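Local coordinates for protein signal recognition particle subunit SRP14 (PDB 2W9J) that binds 7SL RNA as a subunit of the signal recognition particle, which probably targets secretory and membrane proteins cotranslationally to the endoplasmic reticulum, at residues 3-8 / 68-73. Sequence-based numbering, arbitrary orientation.
Sequences LSNEEF and TDFFQS
F70 reaches from one helix into the notch between N5 and F8, one turn apart on the other helix, and its ring carries the whole contact. At the buried end, F70 CZ lies 3.8 Å from F8 CD2, so that F8 meets the edge of the F70 ring, near its plane, and the two side chains cross at about a right angle. With CG anti to the backbone N (chi1 -179°), the F70 ring extends from its helix far enough for CZ to reach F8, whose ring lies across its end. Nearer the F70 backbone the approach is equally close, F70 CD1 being 3.8 Å from N5 CB, but N5 is partly exposed and leads to the solvent side. Beyond it lie E6 and D69, both at the surface, and no hydrogen bond joins the two segments. Cutting F70 back to an alanine would probably leave a gap beside F8 and take the aromatic neighbour from N5 CB. The two helices pack side by side against the antiparallel sheet, as in the alpha-beta-beta-beta-alpha fold of the SRP9/14 family: F70 also touches L9, I48 and V62, while F8 rests on strands 45-51 and 57-63.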
ATOM      1  N   LEU A   3       3.508   7.154   5.183  1.00 39.29           N
ATOM      2  CA  LEU A   3       3.394   6.132   6.209  1.00 40.04           C
ATOM      3  C   LEU A   3       4.513   5.108   6.073  1.00 40.83           C
ATOM      4  O   LEU A   3       5.054   4.902   4.976  1.00 40.93           O
ATOM      5  CB  LEU A   3       2.046   5.405   6.097  1.00 39.52           C
ATOM      6  CG  LEU A   3       0.742   6.208   6.076  1.00 38.50           C
ATOM      7  CD1 LEU A   3      -0.377   5.402   5.407  1.00 36.62           C
ATOM      8  CD2 LEU A   3       0.336   6.651   7.470  1.00 35.72           C
ATOM      9  N   SER A   4       4.847   4.463   7.187  1.00 41.51           N
ATOM     10  CA  SER A   4       5.701   3.288   7.147  1.00 42.24           C
ATOM     11  C   SER A   4       4.946   2.175   6.434  1.00 42.63           C
ATOM     12  O   SER A   4       3.717   2.193   6.370  1.00 42.59           O
ATOM     13  CB  SER A   4       6.086   2.840   8.562  1.00 42.38           C
ATOM     14  OG  SER A   4       4.942   2.455   9.311  1.00 43.03           O
ATOM     15  N   ASN A   5       5.696   1.222   5.889  1.00 43.35           N
ATOM     16  CA  ASN A   5       5.137   0.052   5.243  1.00 44.17           C
ATOM     17  C   ASN A   5       4.097  -0.669   6.103  1.00 45.31           C
ATOM     18  O   ASN A   5       3.005  -0.983   5.623  1.00 46.14           O
ATOM     19  CB  ASN A   5       6.258  -0.906   4.848  1.00 43.70           C
ATOM     20  CG  ASN A   5       7.300  -0.246   3.960  1.00 43.46           C
ATOM     21  OD1 ASN A   5       7.195   0.941   3.643  1.00 42.56           O
ATOM     22  ND2 ASN A   5       8.316  -1.016   3.553  1.00 41.08           N
ATOM     23  N   GLU A   6       4.422  -0.914   7.368  1.00 46.02           N
ATOM     24  CA  GLU A   6       3.527  -1.651   8.254  1.00 46.83           C
ATOM     25  C   GLU A   6       2.235  -0.875   8.521  1.00 46.92           C
ATOM     26  O   GLU A   6       1.168  -1.461   8.607  1.00 47.55           O
ATOM     27  CB  GLU A   6       4.251  -2.098   9.541  1.00 46.93           C
ATOM     28  CG  GLU A   6       5.304  -3.212   9.275  1.00 49.41           C
ATOM     29  CD  GLU A   6       6.123  -3.672  10.511  1.00 52.89           C
ATOM     30  OE1 GLU A   6       6.219  -2.930  11.522  1.00 53.80           O
ATOM     31  OE2 GLU A   6       6.692  -4.796  10.459  1.00 53.89           O
ATOM     32  N   GLU A   7       2.317   0.444   8.607  1.00 47.31           N
ATOM     33  CA  GLU A   7       1.108   1.269   8.739  1.00 47.65           C
ATOM     34  C   GLU A   7       0.294   1.379   7.431  1.00 47.18           C
ATOM     35  O   GLU A   7      -0.932   1.416   7.473  1.00 47.45           O
ATOM     36  CB  GLU A   7       1.446   2.660   9.300  1.00 47.86           C
ATOM     37  CG  GLU A   7       0.241   3.453   9.807  1.00 49.98           C
ATOM     38  CD  GLU A   7      -0.600   2.676  10.828  1.00 53.12           C
ATOM     39  OE1 GLU A   7      -0.019   2.159  11.813  1.00 54.38           O
ATOM     40  OE2 GLU A   7      -1.842   2.579  10.646  1.00 53.91           O
ATOM     41  N   PHE A   8       0.975   1.427   6.286  1.00 46.57           N
ATOM     42  CA  PHE A   8       0.308   1.495   4.979  1.00 46.09           C
ATOM     43  C   PHE A   8      -0.556   0.266   4.755  1.00 46.51           C
ATOM     44  O   PHE A   8      -1.689   0.372   4.298  1.00 47.06           O
ATOM     45  CB  PHE A   8       1.349   1.591   3.871  1.00 45.73           C
ATOM     46  CG  PHE A   8       0.780   1.579   2.471  1.00 43.37           C
ATOM     47  CD1 PHE A   8       0.479   2.771   1.820  1.00 41.85           C
ATOM     48  CD2 PHE A   8       0.607   0.392   1.783  1.00 40.56           C
ATOM     49  CE1 PHE A   8      -0.025   2.770   0.530  1.00 38.86           C
ATOM     50  CE2 PHE A   8       0.105   0.390   0.487  1.00 39.81           C
ATOM     51  CZ  PHE A   8      -0.203   1.575  -0.136  1.00 38.76           C
ATOM     52  N   THR A  68      10.237  -8.029  -2.116  1.00 47.36           N
ATOM     53  CA  THR A  68       9.674  -9.370  -1.915  1.00 47.56           C
ATOM     54  C   THR A  68       8.713  -9.403  -0.715  1.00 47.47           C
ATOM     55  O   THR A  68       7.534  -9.758  -0.858  1.00 47.50           O
ATOM     56  CB  THR A  68      10.791 -10.409  -1.698  1.00 47.58           C
ATOM     57  OG1 THR A  68      11.630 -10.462  -2.857  1.00 48.13           O
ATOM     58  CG2 THR A  68      10.205 -11.779  -1.436  1.00 47.68           C
ATOM     59  N   ASP A  69       9.241  -9.011   0.451  1.00 47.26           N
ATOM     60  CA  ASP A  69       8.519  -8.993   1.726  1.00 46.63           C
ATOM     61  C   ASP A  69       7.248  -8.173   1.654  1.00 46.12           C
ATOM     62  O   ASP A  69       6.175  -8.653   2.035  1.00 45.70           O
ATOM     63  CB  ASP A  69       9.418  -8.424   2.827  1.00 46.75           C
ATOM     64  CG  ASP A  69      10.410  -9.446   3.365  1.00 47.82           C
ATOM     65  OD1 ASP A  69       9.964 -10.504   3.889  1.00 48.23           O
ATOM     66  OD2 ASP A  69      11.637  -9.182   3.279  1.00 48.18           O
ATOM     67  N   PHE A  70       7.385  -6.939   1.160  1.00 45.59           N
ATOM     68  CA  PHE A  70       6.281  -5.999   1.085  1.00 45.20           C
ATOM     69  C   PHE A  70       5.202  -6.465   0.146  1.00 45.46           C
ATOM     70  O   PHE A  70       4.031  -6.404   0.484  1.00 45.33           O
ATOM     71  CB  PHE A  70       6.738  -4.595   0.670  1.00 45.08           C
ATOM     72  CG  PHE A  70       5.615  -3.609   0.614  1.00 43.43           C
ATOM     73  CD1 PHE A  70       5.213  -2.938   1.755  1.00 41.40           C
ATOM     74  CD2 PHE A  70       4.905  -3.403  -0.571  1.00 42.95           C
ATOM     75  CE1 PHE A  70       4.141  -2.044   1.715  1.00 42.00           C
ATOM     76  CE2 PHE A  70       3.837  -2.512  -0.617  1.00 42.20           C
ATOM     77  CZ  PHE A  70       3.455  -1.828   0.531  1.00 41.45           C
ATOM     78  N   PHE A  71       5.588  -6.922  -1.037  1.00 46.23           N
ATOM     79  CA  PHE A  71       4.597  -7.430  -1.975  1.00 47.50           C
ATOM     80  C   PHE A  71       3.990  -8.751  -1.520  1.00 48.12           C
ATOM     81  O   PHE A  71       2.840  -9.055  -1.838  1.00 47.88           O
ATOM     82  CB  PHE A  71       5.130  -7.456  -3.410  1.00 47.40           C
ATOM     83  CG  PHE A  71       5.341  -6.083  -3.968  1.00 48.68           C
ATOM     84  CD1 PHE A  71       6.620  -5.598  -4.213  1.00 48.92           C
ATOM     85  CD2 PHE A  71       4.254  -5.232  -4.176  1.00 49.62           C
ATOM     86  CE1 PHE A  71       6.812  -4.303  -4.693  1.00 48.51           C
ATOM     87  CE2 PHE A  71       4.440  -3.936  -4.654  1.00 48.79           C
ATOM     88  CZ  PHE A  71       5.722  -3.473  -4.913  1.00 48.77           C
ATOM     89  N   GLN A  72       4.747  -9.510  -0.735  1.00 49.40           N
ATOM     90  CA  GLN A  72       4.195 -10.706  -0.104  1.00 50.79           C
ATOM     91  C   GLN A  72       3.107 -10.334   0.920  1.00 51.36           C
ATOM     92  O   GLN A  72       2.065 -10.975   0.956  1.00 51.31           O
ATOM     93  CB  GLN A  72       5.298 -11.560   0.519  1.00 50.71           C
ATOM     94  CG  GLN A  72       4.884 -12.981   0.856  1.00 52.44           C
ATOM     95  CD  GLN A  72       4.713 -13.871  -0.370  1.00 53.91           C
ATOM     96  OE1 GLN A  72       3.737 -13.740  -1.122  1.00 54.62           O
ATOM     97  NE2 GLN A  72       5.657 -14.798  -0.567  1.00 52.81           N
ATOM     98  N   SER A  73       3.343  -9.290   1.720  1.00 52.29           N
ATOM     99  CA  SER A  73       2.354  -8.791   2.694  1.00 53.23           C
ATOM    100  C   SER A  73       1.193  -8.098   2.009  1.00 53.84           C
ATOM    101  O   SER A  73       0.063  -8.140   2.495  1.00 54.03           O
ATOM    102  CB  SER A  73       2.990  -7.777   3.645  1.00 53.12           C
ATOM    103  OG  SER A  73       3.569  -8.396   4.769  1.00 54.01           O
TER